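Local coordinates for endo-1,3-beta-glucanase, family GH16 (Zobellia galactanivorans, PDB 4CRQ), which probably hydrolyses internal beta-1,3-glucosidic bonds of laminarin-type glucans as the catalytic module of a larger modular laminarinase, at residues F77-I82 with E191-F196; S90-W95 with R121-L126; N166-F171 with N178-S183. The protein carries 1 engineered substitution. One frame throughout, in Å; residues are numbered along the deposited sequence.

Contact 1. Residues F77-I82 with E191-F196; sequences FKYGKI and EFQNEF. With EDO (1,2-ethanediol), chain I.
The ring of Tyr79 meets Gln193 at its edge: OE1 of Gln193 lies in the ring plane, while the amide plane is turned 63° from the ring. Over one face runs the chain of its own neighbour, with Lys78 CG 3.8 Å above the ring plane. At the edge of the Phe196 ring, in its plane, lie Glu191 O and Asn194 C, and Trp163 meets both rings edge-to-face. The hydrogen bond modelled from Tyr79 OH to Gln193 OE1, 2.4 Å, is shorter than usual, its exact length therefore doubtful. A bend at chi2 (-71°) in Gln193 sets the direction of its amide, and NE2 is bonded to Ala165 O. In this beta-sandwich domain of family GH16, the 191-196 segment leads into strand 196-204 and meets residues just ahead of strand 80-87. Phe77 and Phe196 form a single antiparallel hydrogen-bonded bridge: Phe77 N to Phe196 O is 2.9 Å and Phe196 N to Phe77 O 2.8 Å. Lys78, fully extended, lays its aliphatic chain along the carbonyl oxygens of Asn194 and Gln193, with a weak bond of 3.1 Å from NZ to Gln193 O. Its CB packs on Glu195 CG, and Glu195 OE1 is bonded to Ser76 OG.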
loop_
_atom_site.group_PDB
_atom_site.type_symbol
_atom_site.label_atom_id
_atom_site.label_comp_id
_atom_site.label_asym_id
_atom_site.label_seq_id
_atom_site.Cartn_x
_atom_site.Cartn_y
_atom_site.Cartn_z
ATOM N N PHE A 77 -4.183 5.504 12.793
ATOM C CA PHE A 77 -3.299 6.612 13.164
ATOM C C PHE A 77 -3.753 7.895 12.578
ATOM O O PHE A 77 -4.171 7.919 11.417
ATOM C CB PHE A 77 -1.840 6.313 12.666
ATOM C CG PHE A 77 -1.358 4.954 13.084
ATOM C CD1 PHE A 77 -0.844 4.731 14.402
ATOM C CD2 PHE A 77 -1.481 3.852 12.200
ATOM C CE1 PHE A 77 -0.425 3.457 14.783
ATOM C CE2 PHE A 77 -1.069 2.575 12.597
ATOM C CZ PHE A 77 -0.551 2.378 13.886
ATOM N N LYS A 78 -3.649 8.958 13.376
ATOM C CA LYS A 78 -3.843 10.325 12.880
ATOM C C LYS A 78 -2.480 10.997 12.997
ATOM O O LYS A 78 -2.042 11.321 14.087
ATOM C CB LYS A 78 -4.933 11.073 13.641
ATOM C CG LYS A 78 -5.149 12.502 13.164
ATOM C CD LYS A 78 -6.267 13.132 13.983
ATOM C CE LYS A 78 -6.262 14.632 13.850
ATOM N NZ LYS A 78 -7.540 15.209 14.339
ATOM N N TYR A 79 -1.815 11.190 11.848
ATOM C CA TYR A 79 -0.441 11.742 11.718
ATOM C C TYR A 79 0.603 10.691 12.100
ATOM O O TYR A 79 0.296 9.729 12.797
ATOM C CB TYR A 79 -0.195 13.051 12.506
ATOM C CG TYR A 79 -1.310 14.059 12.376
ATOM C CD1 TYR A 79 -1.844 14.397 11.105
ATOM C CD2 TYR A 79 -1.823 14.694 13.515
ATOM C CE1 TYR A 79 -2.874 15.319 10.989
ATOM C CE2 TYR A 79 -2.845 15.622 13.408
ATOM C CZ TYR A 79 -3.359 15.928 12.150
ATOM O OH TYR A 79 -4.355 16.834 12.107
ATOM N N GLY A 80 1.824 10.893 11.616
ATOM C CA GLY A 80 2.965 10.091 11.996
ATOM C C GLY A 80 3.968 9.873 10.909
ATOM O O GLY A 80 3.786 10.347 9.778
ATOM N N LYS A 81 5.042 9.167 11.258
ATOM C CA LYS A 81 6.009 8.704 10.258
ATOM C C LYS A 81 5.606 7.233 10.099
ATOM O O LYS A 81 5.720 6.458 11.075
ATOM C CB LYS A 81 7.437 8.861 10.729
ATOM C CG LYS A 81 8.452 8.282 9.784
ATOM C CD LYS A 81 9.842 8.570 10.327
ATOM C CE LYS A 81 10.871 7.768 9.560
ATOM N NZ LYS A 81 12.251 7.973 10.073
ATOM N N ILE A 82 5.127 6.842 8.912
ATOM C CA ILE A 82 4.606 5.490 8.685
ATOM C C ILE A 82 5.543 4.873 7.661
ATOM O O ILE A 82 5.711 5.418 6.524
ATOM C CB ILE A 82 3.138 5.499 8.197
ATOM C CG1 ILE A 82 2.211 6.170 9.244
ATOM C CG2 ILE A 82 2.630 4.080 7.877
ATOM C CD1 ILE A 82 1.802 7.576 8.890
ATOM N N GLU A 191 -10.040 15.735 4.714
ATOM C CA GLU A 191 -10.098 14.300 5.033
ATOM C C GLU A 191 -8.773 13.733 5.561
ATOM O O GLU A 191 -8.767 12.701 6.240
ATOM C CB GLU A 191 -10.617 13.498 3.829
ATOM C CG GLU A 191 -12.040 13.912 3.447
ATOM C CD GLU A 191 -13.108 13.513 4.458
ATOM O OE1 GLU A 191 -12.980 12.453 5.132
ATOM O OE2 GLU A 191 -14.098 14.265 4.581
ATOM N N PHE A 192 -7.656 14.408 5.269
ATOM C CA PHE A 192 -6.343 13.954 5.794
ATOM C C PHE A 192 -6.061 14.392 7.244
ATOM O O PHE A 192 -4.949 14.209 7.744
ATOM C CB PHE A 192 -5.216 14.311 4.798
ATOM C CG PHE A 192 -5.395 13.634 3.472
ATOM C CD1 PHE A 192 -5.009 12.286 3.295
ATOM C CD2 PHE A 192 -5.970 14.331 2.389
ATOM C CE1 PHE A 192 -5.191 11.653 2.057
ATOM C CE2 PHE A 192 -6.153 13.709 1.149
ATOM C CZ PHE A 192 -5.759 12.364 0.984
ATOM N N GLN A 193 -7.078 14.948 7.909
ATOM C CA GLN A 193 -7.006 15.297 9.325
ATOM C C GLN A 193 -7.717 14.262 10.206
ATOM O O GLN A 193 -8.074 14.542 11.344
ATOM C CB GLN A 193 -7.611 16.686 9.579
ATOM C CG GLN A 193 -7.047 17.781 8.714
ATOM C CD GLN A 193 -5.632 18.144 9.067
ATOM O OE1 GLN A 193 -5.210 18.012 10.207
ATOM N NE2 GLN A 193 -4.893 18.618 8.090
ATOM N N ASN A 194 -7.911 13.067 9.678
ATOM C CA ASN A 194 -8.614 11.985 10.364
ATOM C C ASN A 194 -7.708 10.762 10.545
ATOM O O ASN A 194 -6.565 10.759 10.048
ATOM C CB ASN A 194 -9.880 11.621 9.574
ATOM C CG ASN A 194 -10.907 12.761 9.487
ATOM O OD1 ASN A 194 -11.550 12.958 8.440
ATOM N ND2 ASN A 194 -11.083 13.501 10.578
ATOM N N GLU A 195 -8.206 9.733 11.241
ATOM C CA GLU A 195 -7.442 8.496 11.438
ATOM C C GLU A 195 -7.497 7.614 10.190
ATOM O O GLU A 195 -8.545 7.490 9.546
ATOM C CB GLU A 195 -7.916 7.692 12.654
ATOM C CG GLU A 195 -7.629 8.394 13.962
ATOM C CD GLU A 195 -7.642 7.485 15.172
ATOM O OE1 GLU A 195 -7.616 6.251 15.049
ATOM O OE2 GLU A 195 -7.665 8.014 16.285
ATOM N N PHE A 196 -6.358 7.007 9.867
ATOM C CA PHE A 196 -6.206 6.111 8.713
ATOM C C PHE A 196 -5.651 4.758 9.157
ATOM O O PHE A 196 -4.826 4.712 10.075
ATOM C CB PHE A 196 -5.219 6.697 7.658
ATOM C CG PHE A 196 -5.781 7.808 6.765
ATOM C CD1 PHE A 196 -6.373 8.977 7.282
ATOM C CD2 PHE A 196 -5.666 7.681 5.371
ATOM C CE1 PHE A 196 -6.863 9.957 6.415
ATOM C CE2 PHE A 196 -6.143 8.653 4.504
ATOM C CZ PHE A 196 -6.747 9.801 5.022
HETATM C C1 EDO I . 12.042 7.775 13.772
HETATM O O1 EDO I . 12.541 7.403 12.495
HETATM C C2 EDO I . 13.121 7.588 14.828
HETATM O O2 EDO I . 14.191 8.460 14.495
#

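Contact 2. Residues S90-W95 with R121-L126; sequences SGQGLW and RINNAL
Asn123 and Arg121 reach across to two separate points of the 90-95 segment. The arrangement is turn against turn, a type II beta turn from Gly91 to Leu94 facing a type II' turn from Ile122 to Ala125, at one end of strand 94-102 in the GH16 beta-sandwich. Asn123 makes two hydrogen bonds to the 90-95 segment: its OD1 accepts from Gly93 N at 2.7 Å, and its backbone N donates to Leu94 O at 2.9 Å. With CG beside its own backbone N (chi1 -55°), the side chain of Asn123 can serve Gly93 while its amide lies against that of Gln92, the two planes 30° apart. Ile122 places CG2 over one face of the Trp95 five-membered ring, 4.0 Å from its centroid.

At the other end, Arg121 grips Ser90 OG end-on, with NH1 at 2.9 Å and NH2 at 3.0 Å, the hydroxyl oxygen only 5° out of the guanidinium plane. What positions this group is the Ile122-Ala125 turn, since Arg121 NE and NH2 both hold Ala125 O, NE at 2.8 Å, while Asn123 O lies over one guanidinium face. A leucine here would probably leave Ser90 OG and Ala125 O without these donors and the Ile122-Ala125 turn less firmly tied to Ser90.

Further out, Asn123 ND2 is bonded to Pro209 O, and the Trp95 ring meets that of Trp208 nearly at right angles. One water accepts from Gln92 N and Asn124 ND2; another donates to Leu94 O and, at 2.8 Å, to Asn123 O.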
loop_
_atom_site.group_PDB
_atom_site.type_symbol
_atom_site.label_atom_id
_atom_site.label_comp_id
_atom_site.label_asym_id
_atom_site.label_seq_id
_atom_site.Cartn_x
_atom_site.Cartn_y
_atom_site.Cartn_z
ATOM N N SER A 90 10.128 -8.584 -9.465
ATOM C CA SER A 90 9.891 -7.835 -10.701
ATOM C C SER A 90 9.216 -8.721 -11.735
ATOM O O SER A 90 9.548 -9.899 -11.818
ATOM C CB SER A 90 11.203 -7.243 -11.228
ATOM O OG SER A 90 11.695 -6.214 -10.361
ATOM N N GLY A 91 8.279 -8.170 -12.504
ATOM C CA GLY A 91 7.639 -8.954 -13.555
ATOM C C GLY A 91 6.448 -8.215 -14.081
ATOM O O GLY A 91 5.722 -7.585 -13.283
ATOM N N GLN A 92 6.237 -8.296 -15.403
ATOM C CA GLN A 92 5.096 -7.664 -16.078
ATOM C C GLN A 92 3.829 -8.137 -15.367
ATOM O O GLN A 92 3.640 -9.355 -15.174
ATOM C CB GLN A 92 5.096 -7.988 -17.600
ATOM C CG GLN A 92 4.232 -7.098 -18.476
ATOM C CD GLN A 92 4.606 -5.620 -18.412
ATOM O OE1 GLN A 92 3.734 -4.781 -18.530
ATOM N NE2 GLN A 92 5.897 -5.297 -18.206
ATOM N N GLY A 93 2.991 -7.182 -14.962
ATOM C CA GLY A 93 1.724 -7.474 -14.289
ATOM C C GLY A 93 1.746 -7.264 -12.784
ATOM O O GLY A 93 0.681 -7.065 -12.183
ATOM N N LEU A 94 2.928 -7.308 -12.164
ATOM C CA LEU A 94 2.995 -7.236 -10.681
ATOM C C LEU A 94 2.747 -5.839 -10.172
ATOM O O LEU A 94 3.296 -4.874 -10.727
ATOM C CB LEU A 94 4.328 -7.792 -10.123
ATOM C CG LEU A 94 4.550 -9.295 -10.407
ATOM C CD1 LEU A 94 5.941 -9.690 -9.947
ATOM C CD2 LEU A 94 3.458 -10.178 -9.772
ATOM N N TRP A 95 1.938 -5.727 -9.104
ATOM C CA TRP A 95 1.538 -4.419 -8.595
ATOM C C TRP A 95 1.485 -4.384 -7.080
ATOM O O TRP A 95 0.389 -4.417 -6.496
ATOM C CB TRP A 95 0.242 -4.012 -9.311
ATOM C CG TRP A 95 -0.319 -2.650 -8.995
ATOM C CD1 TRP A 95 0.310 -1.565 -8.364
ATOM C CD2 TRP A 95 -1.650 -2.184 -9.323
ATOM N NE1 TRP A 95 -0.540 -0.499 -8.265
ATOM C CE2 TRP A 95 -1.740 -0.798 -8.830
ATOM C CE3 TRP A 95 -2.758 -2.758 -9.945
ATOM C CZ2 TRP A 95 -2.904 -0.034 -8.977
ATOM C CZ3 TRP A 95 -3.924 -1.984 -10.090
ATOM C CH2 TRP A 95 -3.995 -0.652 -9.616
ATOM N N ARG A 121 4.350 0.229 -7.065
ATOM C CA ARG A 121 5.217 -0.017 -8.210
ATOM C C ARG A 121 4.465 -0.884 -9.193
ATOM O O ARG A 121 3.625 -1.676 -8.779
ATOM C CB ARG A 121 6.515 -0.722 -7.763
ATOM C CG ARG A 121 7.519 -0.951 -8.899
ATOM C CD ARG A 121 8.581 -1.919 -8.474
ATOM N NE ARG A 121 9.564 -2.135 -9.531
ATOM C CZ ARG A 121 10.228 -3.266 -9.720
ATOM N NH1 ARG A 121 10.008 -4.323 -8.924
ATOM N NH2 ARG A 121 11.113 -3.337 -10.715
ATOM N N ILE A 122 4.771 -0.728 -10.482
ATOM C CA ILE A 122 4.205 -1.641 -11.484
ATOM C C ILE A 122 5.282 -2.309 -12.329
ATOM O O ILE A 122 6.347 -1.704 -12.616
ATOM C CB ILE A 122 3.167 -0.942 -12.423
ATOM C CG1 ILE A 122 3.791 0.296 -13.110
ATOM C CG2 ILE A 122 1.884 -0.617 -11.649
ATOM C CD1 ILE A 122 3.025 0.787 -14.320
ATOM N N ASN A 123 4.986 -3.551 -12.715
ATOM C CA ASN A 123 5.756 -4.263 -13.759
ATOM C C ASN A 123 7.241 -4.336 -13.395
ATOM O O ASN A 123 7.545 -4.743 -12.284
ATOM C CB ASN A 123 5.484 -3.629 -15.147
ATOM C CG ASN A 123 4.004 -3.592 -15.486
ATOM O OD1 ASN A 123 3.256 -4.504 -15.116
ATOM N ND2 ASN A 123 3.572 -2.549 -16.188
ATOM N N ASN A 124 8.149 -3.963 -14.301
ATOM C CA ASN A 124 9.593 -3.973 -14.014
ATOM C C ASN A 124 10.172 -2.569 -13.849
ATOM O O ASN A 124 11.398 -2.387 -13.986
ATOM C CB ASN A 124 10.353 -4.711 -15.147
ATOM C CG ASN A 124 10.028 -6.188 -15.220
ATOM O OD1 ASN A 124 10.296 -6.929 -14.283
ATOM N ND2 ASN A 124 9.451 -6.624 -16.339
ATOM N N ALA A 125 9.309 -1.584 -13.553
ATOM C CA ALA A 125 9.723 -0.163 -13.501
ATOM C C ALA A 125 10.865 0.061 -12.498
ATOM O O ALA A 125 10.859 -0.512 -11.401
ATOM C CB ALA A 125 8.542 0.756 -13.181
ATOM N N LEU A 126 11.851 0.870 -12.868
ATOM C CA LEU A 126 12.949 1.131 -11.917
ATOM C C LEU A 126 12.674 2.426 -11.123
ATOM O O LEU A 126 13.527 3.286 -10.930
ATOM C CB LEU A 126 14.338 1.050 -12.598
ATOM C CG LEU A 126 14.770 -0.342 -13.132
ATOM C CD1 LEU A 126 16.150 -0.227 -13.748
ATOM C CD2 LEU A 126 14.733 -1.466 -12.073
HETATM O O HOH W 1 8.513 -9.479 -16.924
HETATM O O HOH W 2 6.044 -4.360 -9.915
#

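Contact 3. Residues N166-F171 with N178-S183; sequences NSIKWF and NEVDIS
Ile168 and Val180 are joined by a reciprocal pair of backbone hydrogen bonds, Ile168 N to Val180 O and Val180 N to Ile168 O, both 3.0 Å. A further backbone bond runs from Trp170 N to Asn178 O, 2.9 Å, and another, past the strand end, from Ile182 N to Asn166 O. On either side of Ile168-Val180 the pairs Ser167-Asp181 and Lys169-Glu179 are non-hydrogen-bonded.

Apolar packing gathers on the face carrying Ile168, Trp170, Asn178 and Val180. The Trp170 indole is sandwiched: Asn178 ND2 lies 3.6 Å above one face and Ile168 CG2 covers the opposite face, both toward the rim. With CG anti to the carbonyl carbon (chi1 -71°), the indole runs alongside the Asn178 side chain, ring and amide planes 28° apart. Val180 CG2 reaches the outer benzene edge, 3.7 Å from Trp170 CH2. The indole NE1 is bonded to Asp117 O, and Ile132 of strand 127-135 touches Ile168, Trp170 and Val180.

Charged and polar contacts belong to the other face and the exit from the strand. Lys169 and Glu179 lie side by side and point the same way, but Glu179 has two alternate conformers, and the salt bridge, weak at 3.4 Å from NZ to OE2 in one of them, is uncertain; a water accepts from Lys169 NZ, and Glu179 OE1 is bonded to Gln176 NE2. Asp181 OD1 closes an Asx turn by accepting from Ser183 N, and uses its syn lone pair for Ser183 OG at 2.7 Å.

The axes of 167-171 and 178-181 approach to 4.7 Å at 174°, as in an antiparallel beta hairpin. The hairpin is that of strands 167-172 and 175-181 in the GH16 beta-sandwich, one face packed inward and the other bearing charge.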
loop_
_atom_site.group_PDB
_atom_site.type_symbol
_atom_site.label_atom_id
_atom_site.label_comp_id
_atom_site.label_asym_id
_atom_site.label_seq_id
_atom_site.Cartn_x
_atom_site.Cartn_y
_atom_site.Cartn_z
ATOM N N ASN A 166 -0.169 19.760 8.481
ATOM C CA ASN A 166 0.076 20.682 7.350
ATOM C C ASN A 166 0.551 20.077 6.036
ATOM O O ASN A 166 0.383 20.701 4.978
ATOM C CB ASN A 166 1.091 21.752 7.779
ATOM C CG ASN A 166 0.555 22.649 8.869
ATOM O OD1 ASN A 166 -0.602 23.070 8.832
ATOM N ND2 ASN A 166 1.392 22.944 9.852
ATOM N N SER A 167 1.140 18.883 6.078
ATOM C CA SER A 167 1.697 18.295 4.861
ATOM C C SER A 167 1.838 16.794 4.934
ATOM O O SER A 167 1.780 16.224 6.022
ATOM C CB SER A 167 3.101 18.885 4.599
ATOM O OG SER A 167 3.994 18.536 5.650
ATOM N N ILE A 168 2.013 16.162 3.775
ATOM C CA ILE A 168 2.445 14.748 3.713
ATOM C C ILE A 168 3.701 14.820 2.858
ATOM O O ILE A 168 3.695 15.457 1.785
ATOM C CB ILE A 168 1.397 13.789 3.122
ATOM C CG1 ILE A 168 0.131 13.808 3.988
ATOM C CG2 ILE A 168 1.950 12.356 2.979
ATOM C CD1 ILE A 168 -1.116 13.231 3.334
ATOM N N LYS A 169 4.757 14.161 3.320
ATOM C CA LYS A 169 6.017 14.070 2.583
ATOM C C LYS A 169 6.315 12.594 2.362
ATOM O O LYS A 169 6.094 11.789 3.277
ATOM C CB LYS A 169 7.159 14.753 3.352
ATOM C CG LYS A 169 6.976 16.250 3.634
ATOM C CD LYS A 169 8.053 16.694 4.613
ATOM C CE LYS A 169 7.741 18.007 5.324
ATOM N NZ LYS A 169 8.354 19.175 4.670
ATOM N N TRP A 170 6.833 12.241 1.178
ATOM C CA TRP A 170 7.221 10.862 0.851
ATOM C C TRP A 170 8.717 10.736 0.733
ATOM O O TRP A 170 9.401 11.676 0.282
ATOM C CB TRP A 170 6.624 10.413 -0.484
ATOM C CG TRP A 170 5.142 10.183 -0.504
ATOM C CD1 TRP A 170 4.469 8.965 -0.472
ATOM C CD2 TRP A 170 4.090 11.203 -0.573
ATOM N NE1 TRP A 170 3.119 9.150 -0.503
ATOM C CE2 TRP A 170 2.815 10.474 -0.568
ATOM C CE3 TRP A 170 4.075 12.608 -0.637
ATOM C CZ2 TRP A 170 1.585 11.133 -0.626
ATOM C CZ3 TRP A 170 2.831 13.261 -0.697
ATOM C CH2 TRP A 170 1.615 12.536 -0.687
ATOM N N PHE A 171 9.220 9.555 1.103
ATOM C CA PHE A 171 10.646 9.244 1.094
ATOM C C PHE A 171 10.902 7.813 0.669
ATOM O O PHE A 171 10.076 6.925 0.940
ATOM C CB PHE A 171 11.241 9.389 2.509
ATOM C CG PHE A 171 10.946 10.719 3.192
ATOM C CD1 PHE A 171 9.735 10.911 3.892
ATOM C CD2 PHE A 171 11.865 11.781 3.147
ATOM C CE1 PHE A 171 9.453 12.126 4.528
ATOM C CE2 PHE A 171 11.583 13.006 3.783
ATOM C CZ PHE A 171 10.381 13.179 4.472
ATOM N N ASN A 178 8.272 13.669 -2.899
ATOM C CA ASN A 178 6.943 14.230 -3.058
ATOM C C ASN A 178 6.496 14.899 -1.778
ATOM O O ASN A 178 6.873 14.454 -0.683
ATOM C CB ASN A 178 5.943 13.138 -3.501
ATOM C CG ASN A 178 4.707 13.691 -4.198
ATOM O OD1 ASN A 178 4.699 14.814 -4.724
ATOM N ND2 ASN A 178 3.644 12.885 -4.219
ATOM N N GLU A 179 5.715 15.969 -1.944
ATOM C CA GLU A 179 5.127 16.707 -0.841
ATOM C C GLU A 179 3.794 17.263 -1.324
ATOM O O GLU A 179 3.688 17.706 -2.485
ATOM C CB GLU A 179 6.064 17.832 -0.344
ATOM C CG GLU A 179 5.619 18.507 0.956
ATOM C CD GLU A 179 6.603 19.537 1.502
ATOM O OE1 GLU A 179 7.783 19.547 1.091
ATOM O OE2 GLU A 179 6.182 20.347 2.358
ATOM N N VAL A 180 2.808 17.226 -0.438
ATOM C CA VAL A 180 1.494 17.826 -0.662
ATOM C C VAL A 180 1.174 18.682 0.561
ATOM O O VAL A 180 1.438 18.293 1.707
ATOM C CB VAL A 180 0.321 16.835 -0.951
ATOM C CG1 VAL A 180 0.489 16.186 -2.295
ATOM C CG2 VAL A 180 0.139 15.774 0.134
ATOM N N ASP A 181 0.618 19.853 0.284
ATOM C CA ASP A 181 0.148 20.759 1.291
ATOM C C ASP A 181 -1.291 20.321 1.628
ATOM O O ASP A 181 -2.139 20.152 0.736
ATOM C CB ASP A 181 0.278 22.193 0.749
ATOM C CG ASP A 181 -0.373 23.261 1.631
ATOM O OD1 ASP A 181 -0.652 23.033 2.831
ATOM O OD2 ASP A 181 -0.601 24.374 1.094
ATOM N N ILE A 182 -1.546 20.112 2.915
ATOM C CA ILE A 182 -2.902 19.782 3.399
ATOM C C ILE A 182 -3.386 20.805 4.455
ATOM O O ILE A 182 -4.481 20.644 4.994
ATOM C CB ILE A 182 -3.060 18.293 3.897
ATOM C CG1 ILE A 182 -2.153 17.973 5.106
ATOM C CG2 ILE A 182 -2.870 17.292 2.744
ATOM C CD1 ILE A 182 -2.561 16.744 5.913
ATOM N N SER A 183 -2.584 21.842 4.746
ATOM C CA SER A 183 -2.919 22.831 5.802
ATOM C C SER A 183 -4.310 23.448 5.591
ATOM O O SER A 183 -4.661 23.875 4.474
ATOM C CB SER A 183 -1.847 23.916 5.959
ATOM O OG SER A 183 -1.649 24.615 4.753
HETATM O O HOH W 3 10.516 19.242 3.126
#

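How the contacts relate
Contacts 1 and 3 are neighbours, their centres 12 Å apart on the same side of the chain's centre, and they touch where Phe192 and Gln193 pack on Ile182 and where Phe192 meets Ile168. Contact 2 lies 28 Å from contact 1 and 26 Å from contact 3, centre to centre, and touches neither. Along the chain, contact 1 spans the other two: its first segment precedes contact 2, contact 3 follows, and 191-196 comes last. Strand 156-163 pairs with both strand 80-87 and strand 167-172, while strand 94-102 pairs with strand 196-204. Contacts 1 and 2 thus tie sequence-distant parts of the catalytic module's sandwich, whereas contact 3 is a local hairpin.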